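PDB 4XEA: peptidase M16 domain protein, which probably cleaves peptide bonds as a metal-dependent peptidase of the M16 (insulinase) family and holds a nickel ion in this crystal. Local coordinates for residues V1-P6 with R359-L364; M34-Y39 with N373-F378; N367-R372 with F385-V390. One frame throughout, in Å; residues are numbered along the deposited sequence.

The three contacts form a series from the periphery of the subunit inward. Contact 1, where the N-terminal arm meets helix 346-363, lies about 22 Å from the centre of the chain, contact 3 about 14 Å and contact 2 about 9 Å, each measured from the contact's centre. Contact 3 touches both others, its centre about 9 Å from that of contact 1 and about 11 Å from that of contact 2; helix 367-379 serves contacts 2 and 3. Contacts 1 and 2, centres about 20 Å apart, do not touch. Contact 2 leads toward the nickel site: Tyr39, which follows strand 31-37, packs on helix 59-66, bearing the nickel ligands His61 and His65.

Contact 1: V1-P6 with R359-L364; sequences VSLELP and RVLMSL
Leu364 meets Leu3 and Leu5 through a single methyl group, its CD1, which takes up both leucines of the N-terminal arm. Leu3 comes at it tip to tip, CD2 lying 3.9 Å from CD1 of Leu364. Its CG stands opposite the backbone N (chi1 173°), which carries both methyls off the extended arm toward the helix. The second methyl, CD1 of Leu3, rests more loosely on CD2 of Leu361, at 4.4 Å, so that Leu3 spans two residues three positions apart. Leu5 approaches differently: its side chain runs across that of Leu364 at about a right angle, and its CD2 comes within 4.2 Å of Leu364 CD1. The contact is wholly apolar and small, burying 128 Å² in all, and the backbones stay well separated, with the CA atoms of Leu5 and Leu364 8.6 Å apart. On the helical side, Ser363 OG bonds back to Arg359 O at 3.0 Å, reaching it from the face opposite to that used by Ser363 N. Around this patch, Leu3 and Leu361 both lean on Ile391 of helix 387-396, where Gln395 also bonds to Val1 O. Leu364 continues inward to Phe387 of the same helix and to Phe369 and Leu370 of helix 367-379, while Met362 packs on Thr102 of the second subunit.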
loop_
_atom_site.group_PDB
_atom_site.type_symbol
_atom_site.label_atom_id
_atom_site.label_comp_id
_atom_site.label_asym_id
_atom_site.label_seq_id
_atom_site.Cartn_x
_atom_site.Cartn_y
_atom_site.Cartn_z
ATOM N N VAL A 1 -9.830 -22.012 20.834
ATOM C CA VAL A 1 -9.496 -21.159 22.010
ATOM C C VAL A 1 -9.821 -19.688 21.724
ATOM O O VAL A 1 -9.641 -19.207 20.592
ATOM C CB VAL A 1 -8.006 -21.297 22.387
ATOM C CG1 VAL A 1 -7.692 -22.742 22.762
ATOM C CG2 VAL A 1 -7.099 -20.819 21.242
ATOM N N SER A 2 -10.307 -18.974 22.744
ATOM C CA SER A 2 -10.525 -17.515 22.647
ATOM C C SER A 2 -9.200 -16.796 22.330
ATOM O O SER A 2 -8.147 -17.229 22.781
ATOM C CB SER A 2 -11.124 -16.986 23.958
ATOM O OG SER A 2 -11.363 -15.589 23.895
ATOM N N LEU A 3 -9.247 -15.710 21.558
ATOM C CA LEU A 3 -8.013 -15.033 21.134
ATOM C C LEU A 3 -7.279 -14.412 22.310
ATOM O O LEU A 3 -7.846 -13.600 23.036
ATOM C CB LEU A 3 -8.289 -13.924 20.100
ATOM C CG LEU A 3 -7.095 -13.036 19.691
ATOM C CD1 LEU A 3 -6.043 -13.815 18.850
ATOM C CD2 LEU A 3 -7.572 -11.788 18.951
ATOM N N GLU A 4 -6.005 -14.762 22.450
ATOM C CA GLU A 4 -5.121 -14.116 23.416
ATOM C C GLU A 4 -4.079 -13.307 22.667
ATOM O O GLU A 4 -3.219 -13.867 21.995
ATOM C CB GLU A 4 -4.413 -15.148 24.300
ATOM C CG GLU A 4 -5.322 -15.940 25.240
ATOM C CD GLU A 4 -6.050 -15.078 26.288
ATOM O OE1 GLU A 4 -5.707 -13.878 26.455
ATOM O OE2 GLU A 4 -6.983 -15.613 26.942
ATOM N N LEU A 5 -4.159 -11.990 22.775
ATOM C CA LEU A 5 -3.140 -11.149 22.166
ATOM C C LEU A 5 -1.864 -11.164 23.004
ATOM O O LEU A 5 -1.938 -11.284 24.226
ATOM C CB LEU A 5 -3.660 -9.729 21.996
ATOM C CG LEU A 5 -4.698 -9.652 20.871
ATOM C CD1 LEU A 5 -5.608 -8.415 21.046
ATOM C CD2 LEU A 5 -4.009 -9.689 19.489
ATOM N N PRO A 6 -0.686 -11.045 22.351
ATOM C CA PRO A 6 0.588 -11.077 23.082
ATOM C C PRO A 6 0.875 -9.853 23.957
ATOM O O PRO A 6 1.775 -9.899 24.793
ATOM C CB PRO A 6 1.638 -11.168 21.969
ATOM C CG PRO A 6 0.899 -11.529 20.747
ATOM C CD PRO A 6 -0.473 -10.991 20.894
ATOM N N ARG A 359 -5.713 -13.751 7.285
ATOM C CA ARG A 359 -5.554 -12.350 6.935
ATOM C C ARG A 359 -5.735 -11.469 8.182
ATOM O O ARG A 359 -4.947 -10.551 8.425
ATOM C CB ARG A 359 -6.549 -11.997 5.819
ATOM C CG ARG A 359 -6.426 -10.595 5.215
ATOM C CD ARG A 359 -7.590 -10.281 4.231
ATOM N NE ARG A 359 -7.522 -10.922 2.893
ATOM C CZ ARG A 359 -6.411 -11.189 2.201
ATOM N NH1 ARG A 359 -6.492 -11.777 1.014
ATOM N NH2 ARG A 359 -5.219 -10.880 2.680
ATOM N N VAL A 360 -6.756 -11.764 8.975
ATOM C CA VAL A 360 -7.011 -11.054 10.234
ATOM C C VAL A 360 -5.901 -11.292 11.268
ATOM O O VAL A 360 -5.381 -10.342 11.816
ATOM C CB VAL A 360 -8.391 -11.411 10.821
ATOM C CG1 VAL A 360 -8.606 -10.735 12.156
ATOM C CG2 VAL A 360 -9.504 -10.970 9.822
ATOM N N LEU A 361 -5.534 -12.542 11.521
ATOM C CA LEU A 361 -4.400 -12.849 12.411
ATOM C C LEU A 361 -3.113 -12.062 12.019
ATOM O O LEU A 361 -2.489 -11.427 12.884
ATOM C CB LEU A 361 -4.135 -14.348 12.439
ATOM C CG LEU A 361 -5.149 -15.239 13.187
ATOM C CD1 LEU A 361 -4.576 -16.640 13.323
ATOM C CD2 LEU A 361 -5.534 -14.685 14.574
HETATM N N MSE A 362 -2.761 -12.063 10.740
HETATM C CA MSE A 362 -1.582 -11.320 10.265
HETATM C C MSE A 362 -1.737 -9.811 10.414
HETATM O O MSE A 362 -0.784 -9.118 10.754
HETATM C CB MSE A 362 -1.243 -11.673 8.814
HETATM C CG MSE A 362 -0.935 -13.139 8.628
HETATM SE SE MSE A 362 -0.201 -13.656 6.895
HETATM C CE MSE A 362 -1.785 -13.831 5.772
ATOM N N SER A 363 -2.947 -9.320 10.202
ATOM C CA SER A 363 -3.264 -7.892 10.337
ATOM C C SER A 363 -3.182 -7.391 11.778
ATOM O O SER A 363 -2.908 -6.229 11.986
ATOM C CB SER A 363 -4.644 -7.580 9.743
ATOM O OG SER A 363 -4.577 -7.611 8.337
ATOM N N LEU A 364 -3.424 -8.262 12.758
ATOM C CA LEU A 364 -3.284 -7.924 14.170
ATOM C C LEU A 364 -1.818 -7.724 14.584
ATOM O O LEU A 364 -1.559 -7.190 15.642
ATOM C CB LEU A 364 -3.886 -9.019 15.060
ATOM C CG LEU A 364 -5.372 -9.315 14.936
ATOM C CD1 LEU A 364 -5.708 -10.548 15.770
ATOM C CD2 LEU A 364 -6.166 -8.118 15.381
#

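Contact 2: M34-Y39 with N373-F378; sequences MFATRY and NWVTYF
Val375 sets its two methyls against Ala36 and Met34, whose CB atoms point toward the helix. CG1 mainly meets Ala36, 3.6 Å from its CB; CG2 lies beside Met34, 3.9 Å from its selenium, SE, and 4.0 Å from its CG. Met34, a selenomethionine, is extended through its first two torsions and bends only at the third (chi3 -72°). The chain crosses the valine, and this bend turns CE off toward Arg372. An alanine in place of Val375 would lack both methyls, probably opening a gap beside Ala36 CB and leaving the Met34 end freer to turn. The strand lies within the six-stranded mixed sheet, between strands 194-200 and 95-101, and helix 367-379 packs on one face of it, over strands 31-37 and 194-200; Val375 also touches Val197 on the neighbouring strand. This is consistent with the M16 fold, two alpha/beta halves of similar topology, here with a helix of the later half packed on the sheet of the earlier one. Past the strand, Arg38 centres an inverse gamma turn. A bend at chi3 (-63°) brings its guanidinium to the last residues of the helix: NH2 approaches Phe378 CE2 at 3.7 Å, the two planes 47° apart, and NE bonds to Leu379 O. Lying at the C-terminal end of helix 367-379, the guanidinium probably also interacts favourably with the negative end of the helix dipole. One water completes the link, accepting from Arg38 NH2 at 2.9 Å and donating to Phe378 O at 2.7 Å; it stands over the centre of the Phe378 ring, 4.2 Å above its plane.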
loop_
_atom_site.group_PDB
_atom_site.type_symbol
_atom_site.label_atom_id
_atom_site.label_comp_id
_atom_site.label_asym_id
_atom_site.label_seq_id
_atom_site.Cartn_x
_atom_site.Cartn_y
_atom_site.Cartn_z
HETATM N N MSE A 34 -4.464 7.307 17.162
HETATM C CA MSE A 34 -5.577 7.891 16.424
HETATM C C MSE A 34 -6.624 8.439 17.406
HETATM O O MSE A 34 -6.994 7.745 18.366
HETATM C CB MSE A 34 -6.208 6.841 15.498
HETATM C CG MSE A 34 -7.502 7.307 14.739
HETATM SE SE MSE A 34 -8.183 6.051 13.393
HETATM C CE MSE A 34 -6.840 6.238 11.980
ATOM N N PHE A 35 -7.029 9.694 17.167
ATOM C CA PHE A 35 -8.068 10.390 17.915
ATOM C C PHE A 35 -9.220 10.646 16.917
ATOM O O PHE A 35 -9.023 11.363 15.940
ATOM C CB PHE A 35 -7.466 11.717 18.438
ATOM C CG PHE A 35 -8.299 12.457 19.467
ATOM C CD1 PHE A 35 -9.250 11.831 20.253
ATOM C CD2 PHE A 35 -8.030 13.798 19.706
ATOM C CE1 PHE A 35 -9.984 12.552 21.211
ATOM C CE2 PHE A 35 -8.744 14.523 20.678
ATOM C CZ PHE A 35 -9.725 13.892 21.412
ATOM N N ALA A 36 -10.380 10.023 17.123
ATOM C CA ALA A 36 -11.482 10.092 16.154
ATOM C C ALA A 36 -12.773 10.482 16.767
ATOM O O ALA A 36 -13.001 10.215 17.962
ATOM C CB ALA A 36 -11.645 8.771 15.424
ATOM N N THR A 37 -13.634 11.077 15.933
ATOM C CA THR A 37 -14.968 11.512 16.370
ATOM C C THR A 37 -16.052 10.762 15.612
ATOM O O THR A 37 -15.915 10.497 14.417
ATOM C CB THR A 37 -15.174 13.034 16.205
ATOM O OG1 THR A 37 -16.520 13.390 16.533
ATOM C CG2 THR A 37 -14.871 13.435 14.782
ATOM N N ARG A 38 -17.116 10.401 16.339
ATOM C CA ARG A 38 -18.340 9.828 15.749
ATOM C C ARG A 38 -19.173 10.924 15.040
ATOM O O ARG A 38 -20.279 11.308 15.487
ATOM C CB ARG A 38 -19.165 9.153 16.831
ATOM C CG ARG A 38 -20.268 8.267 16.329
ATOM C CD ARG A 38 -21.084 7.643 17.468
ATOM N NE ARG A 38 -20.357 6.733 18.382
ATOM C CZ ARG A 38 -19.834 7.055 19.572
ATOM N NH1 ARG A 38 -19.848 8.309 20.023
ATOM N NH2 ARG A 38 -19.254 6.100 20.309
ATOM N N TYR A 39 -18.634 11.364 13.922
ATOM C CA TYR A 39 -19.181 12.429 13.090
ATOM C C TYR A 39 -18.534 12.309 11.723
ATOM O O TYR A 39 -17.293 12.313 11.601
ATOM C CB TYR A 39 -18.853 13.779 13.687
ATOM C CG TYR A 39 -19.353 14.962 12.872
ATOM C CD1 TYR A 39 -20.667 15.026 12.433
ATOM C CD2 TYR A 39 -18.517 16.020 12.564
ATOM C CE1 TYR A 39 -21.145 16.098 11.706
ATOM C CE2 TYR A 39 -18.986 17.121 11.838
ATOM C CZ TYR A 39 -20.302 17.159 11.438
ATOM O OH TYR A 39 -20.778 18.238 10.751
ATOM N N ASN A 373 -9.055 -0.256 13.367
ATOM C CA ASN A 373 -10.199 -1.135 13.637
ATOM C C ASN A 373 -10.813 -1.029 15.026
ATOM O O ASN A 373 -12.049 -1.059 15.164
ATOM C CB ASN A 373 -9.862 -2.542 13.245
ATOM C CG ASN A 373 -9.830 -2.675 11.747
ATOM O OD1 ASN A 373 -10.858 -2.812 11.155
ATOM N ND2 ASN A 373 -8.684 -2.479 11.133
ATOM N N TRP A 374 -9.993 -0.824 16.044
ATOM C CA TRP A 374 -10.522 -0.599 17.399
ATOM C C TRP A 374 -11.407 0.641 17.364
ATOM O O TRP A 374 -12.580 0.621 17.811
ATOM C CB TRP A 374 -9.407 -0.432 18.463
ATOM C CG TRP A 374 -9.858 -0.929 19.784
ATOM C CD1 TRP A 374 -9.544 -2.127 20.323
ATOM C CD2 TRP A 374 -10.715 -0.269 20.728
ATOM N NE1 TRP A 374 -10.133 -2.267 21.539
ATOM C CE2 TRP A 374 -10.913 -1.162 21.789
ATOM C CE3 TRP A 374 -11.375 0.970 20.757
ATOM C CZ2 TRP A 374 -11.698 -0.843 22.922
ATOM C CZ3 TRP A 374 -12.190 1.294 21.881
ATOM C CH2 TRP A 374 -12.371 0.379 22.918
ATOM N N VAL A 375 -10.868 1.694 16.746
ATOM C CA VAL A 375 -11.597 2.960 16.599
ATOM C C VAL A 375 -12.923 2.788 15.872
ATOM O O VAL A 375 -13.979 3.263 16.326
ATOM C CB VAL A 375 -10.790 4.004 15.830
ATOM C CG1 VAL A 375 -11.682 5.171 15.457
ATOM C CG2 VAL A 375 -9.544 4.489 16.674
ATOM N N THR A 376 -12.832 2.144 14.716
ATOM C CA THR A 376 -13.965 2.012 13.818
ATOM C C THR A 376 -15.107 1.210 14.416
ATOM O O THR A 376 -16.249 1.653 14.377
ATOM C CB THR A 376 -13.509 1.455 12.418
ATOM O OG1 THR A 376 -12.703 2.465 11.796
ATOM C CG2 THR A 376 -14.711 1.260 11.534
ATOM N N TYR A 377 -14.823 0.037 14.952
ATOM C CA TYR A 377 -15.871 -0.773 15.572
ATOM C C TYR A 377 -16.433 -0.136 16.846
ATOM O O TYR A 377 -17.631 -0.214 17.114
ATOM C CB TYR A 377 -15.373 -2.200 15.836
ATOM C CG TYR A 377 -15.223 -3.035 14.550
ATOM C CD1 TYR A 377 -16.282 -3.095 13.634
ATOM C CD2 TYR A 377 -14.065 -3.756 14.249
ATOM C CE1 TYR A 377 -16.206 -3.820 12.492
ATOM C CE2 TYR A 377 -13.988 -4.543 13.062
ATOM C CZ TYR A 377 -15.078 -4.538 12.198
ATOM O OH TYR A 377 -15.119 -5.235 11.006
ATOM N N PHE A 378 -15.566 0.477 17.652
ATOM C CA PHE A 378 -16.050 1.208 18.839
ATOM C C PHE A 378 -17.060 2.294 18.479
ATOM O O PHE A 378 -18.182 2.328 19.003
ATOM C CB PHE A 378 -14.884 1.801 19.656
ATOM C CG PHE A 378 -15.366 2.671 20.774
ATOM C CD1 PHE A 378 -15.755 2.115 21.970
ATOM C CD2 PHE A 378 -15.500 4.036 20.572
ATOM C CE1 PHE A 378 -16.258 2.928 23.004
ATOM C CE2 PHE A 378 -16.029 4.857 21.562
ATOM C CZ PHE A 378 -16.419 4.316 22.769
HETATM O O HOH W 1 -20.004 3.277 20.693
#

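Contact 3: N367-R372 with F385-V390; sequences NAFLVR and FAFADV
Leu370 and Phe387 bring the two backbones nearest, their CA atoms 8.5 Å apart, a gap bridged mainly by the Phe387 ring. The ring projects with its CG opposite its own carbonyl carbon (chi1 -76°) and pushes its far edge against helix 367-379. There CZ lies 3.3 Å from Leu370 O, with the oxygen near the plane of the ring, an arrangement consistent with a weak C-H to O attraction. Along the same ring, CE2 meets Leu370 CD2 at 3.7 Å, the leucine side chain lying across the phenylalanine. Phe369 touches the other side of the ring edge: the two side chains pass one another pointing opposite ways, Phe369 CE2 to Phe387 CE1 at 4.1 Å. From its own segment, Phe385 sets CE2 over the centre of the Phe387 ring, 3.6 Å above the plane, so that an edge of one aromatic is laid against a face of the next. Phe385 goes on to meet Trp374 edge-to-face. Where the chain enters helix 387-396, Ala386 N donates to Asp389 OD2 at 3.2 Å from above the carboxylate plane, while Asp389 N returns a bond to Ala386 O. The arrangement is that of two successive helices of the later half of the chain, 367-379 and 387-396, joined by a short loop and packed through an aromatic cluster.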
loop_
_atom_site.group_PDB
_atom_site.type_symbol
_atom_site.label_atom_id
_atom_site.label_comp_id
_atom_site.label_asym_id
_atom_site.label_seq_id
_atom_site.Cartn_x
_atom_site.Cartn_y
_atom_site.Cartn_z
ATOM N N ASN A 367 0.366 -2.162 13.919
ATOM C CA ASN A 367 -0.153 -1.074 14.772
ATOM C C ASN A 367 -1.318 -0.366 14.085
ATOM O O ASN A 367 -2.337 -0.162 14.724
ATOM C CB ASN A 367 0.902 -0.030 15.095
ATOM C CG ASN A 367 1.946 -0.528 16.074
ATOM O OD1 ASN A 367 1.662 -1.334 16.963
ATOM N ND2 ASN A 367 3.156 -0.035 15.920
ATOM N N ALA A 368 -1.149 0.006 12.816
ATOM C CA ALA A 368 -2.190 0.773 12.106
ATOM C C ALA A 368 -3.515 0.012 12.053
ATOM O O ALA A 368 -4.574 0.581 12.320
ATOM C CB ALA A 368 -1.757 1.159 10.703
ATOM N N PHE A 369 -3.488 -1.258 11.682
ATOM C CA PHE A 369 -4.727 -2.059 11.691
ATOM C C PHE A 369 -5.383 -2.147 13.092
ATOM O O PHE A 369 -6.595 -1.865 13.282
ATOM C CB PHE A 369 -4.456 -3.453 11.110
ATOM C CG PHE A 369 -5.666 -4.377 11.128
ATOM C CD1 PHE A 369 -6.445 -4.531 9.973
ATOM C CD2 PHE A 369 -5.978 -5.126 12.253
ATOM C CE1 PHE A 369 -7.555 -5.399 9.965
ATOM C CE2 PHE A 369 -7.114 -5.981 12.262
ATOM C CZ PHE A 369 -7.881 -6.117 11.090
ATOM N N LEU A 370 -4.604 -2.522 14.100
ATOM C CA LEU A 370 -5.131 -2.611 15.453
ATOM C C LEU A 370 -5.860 -1.332 15.860
ATOM O O LEU A 370 -6.954 -1.362 16.444
ATOM C CB LEU A 370 -3.998 -2.886 16.455
ATOM C CG LEU A 370 -3.396 -4.268 16.405
ATOM C CD1 LEU A 370 -2.024 -4.305 17.102
ATOM C CD2 LEU A 370 -4.349 -5.267 16.991
ATOM N N VAL A 371 -5.247 -0.201 15.553
ATOM C CA VAL A 371 -5.764 1.085 16.009
ATOM C C VAL A 371 -7.015 1.466 15.218
ATOM O O VAL A 371 -8.057 1.730 15.804
ATOM C CB VAL A 371 -4.656 2.195 15.900
ATOM C CG1 VAL A 371 -5.297 3.558 16.064
ATOM C CG2 VAL A 371 -3.541 1.960 16.968
ATOM N N ARG A 372 -6.887 1.483 13.887
ATOM C CA ARG A 372 -7.966 1.862 12.967
ATOM C C ARG A 372 -9.225 1.050 13.240
ATOM O O ARG A 372 -10.327 1.586 13.335
ATOM C CB ARG A 372 -7.547 1.642 11.504
ATOM C CG ARG A 372 -7.404 2.907 10.634
ATOM C CD ARG A 372 -7.064 2.594 9.159
ATOM N NE ARG A 372 -7.557 1.284 8.717
ATOM C CZ ARG A 372 -6.768 0.256 8.405
ATOM N NH1 ARG A 372 -5.447 0.380 8.466
ATOM N NH2 ARG A 372 -7.294 -0.899 8.028
ATOM N N PHE A 385 -15.671 -3.110 22.625
ATOM C CA PHE A 385 -15.070 -3.882 21.537
ATOM C C PHE A 385 -13.853 -4.672 21.987
ATOM O O PHE A 385 -13.096 -4.204 22.842
ATOM C CB PHE A 385 -14.605 -2.963 20.403
ATOM C CG PHE A 385 -13.918 -3.696 19.289
ATOM C CD1 PHE A 385 -14.652 -4.518 18.442
ATOM C CD2 PHE A 385 -12.540 -3.585 19.102
ATOM C CE1 PHE A 385 -14.043 -5.199 17.428
ATOM C CE2 PHE A 385 -11.899 -4.291 18.091
ATOM C CZ PHE A 385 -12.650 -5.082 17.238
ATOM N N ALA A 386 -13.671 -5.867 21.419
ATOM C CA ALA A 386 -12.457 -6.640 21.609
ATOM C C ALA A 386 -12.218 -7.387 20.295
ATOM O O ALA A 386 -13.158 -7.870 19.690
ATOM C CB ALA A 386 -12.613 -7.627 22.775
ATOM N N PHE A 387 -10.975 -7.469 19.858
ATOM C CA PHE A 387 -10.652 -8.258 18.659
ATOM C C PHE A 387 -11.045 -9.745 18.777
ATOM O O PHE A 387 -11.370 -10.395 17.769
ATOM C CB PHE A 387 -9.163 -8.111 18.292
ATOM C CG PHE A 387 -8.854 -6.806 17.638
ATOM C CD1 PHE A 387 -9.344 -6.538 16.373
ATOM C CD2 PHE A 387 -8.127 -5.831 18.292
ATOM C CE1 PHE A 387 -9.119 -5.329 15.770
ATOM C CE2 PHE A 387 -7.896 -4.609 17.675
ATOM C CZ PHE A 387 -8.414 -4.369 16.422
ATOM N N ALA A 388 -11.049 -10.276 19.998
ATOM C CA ALA A 388 -11.530 -11.628 20.227
ATOM C C ALA A 388 -12.942 -11.782 19.713
ATOM O O ALA A 388 -13.360 -12.901 19.400
ATOM C CB ALA A 388 -11.464 -12.007 21.738
ATOM N N ASP A 389 -13.682 -10.673 19.658
ATOM C CA ASP A 389 -15.057 -10.687 19.178
ATOM C C ASP A 389 -15.073 -11.044 17.676
ATOM O O ASP A 389 -15.959 -11.779 17.225
ATOM C CB ASP A 389 -15.769 -9.321 19.352
ATOM C CG ASP A 389 -15.955 -8.882 20.827
ATOM O OD1 ASP A 389 -15.869 -9.707 21.759
ATOM O OD2 ASP A 389 -16.254 -7.664 21.002
ATOM N N VAL A 390 -14.132 -10.480 16.915
ATOM C CA VAL A 390 -14.019 -10.734 15.479
ATOM C C VAL A 390 -13.557 -12.173 15.262
ATOM O O VAL A 390 -14.204 -12.948 14.565
ATOM C CB VAL A 390 -13.057 -9.727 14.794
ATOM C CG1 VAL A 390 -12.848 -10.027 13.285
ATOM C CG2 VAL A 390 -13.582 -8.316 14.985
#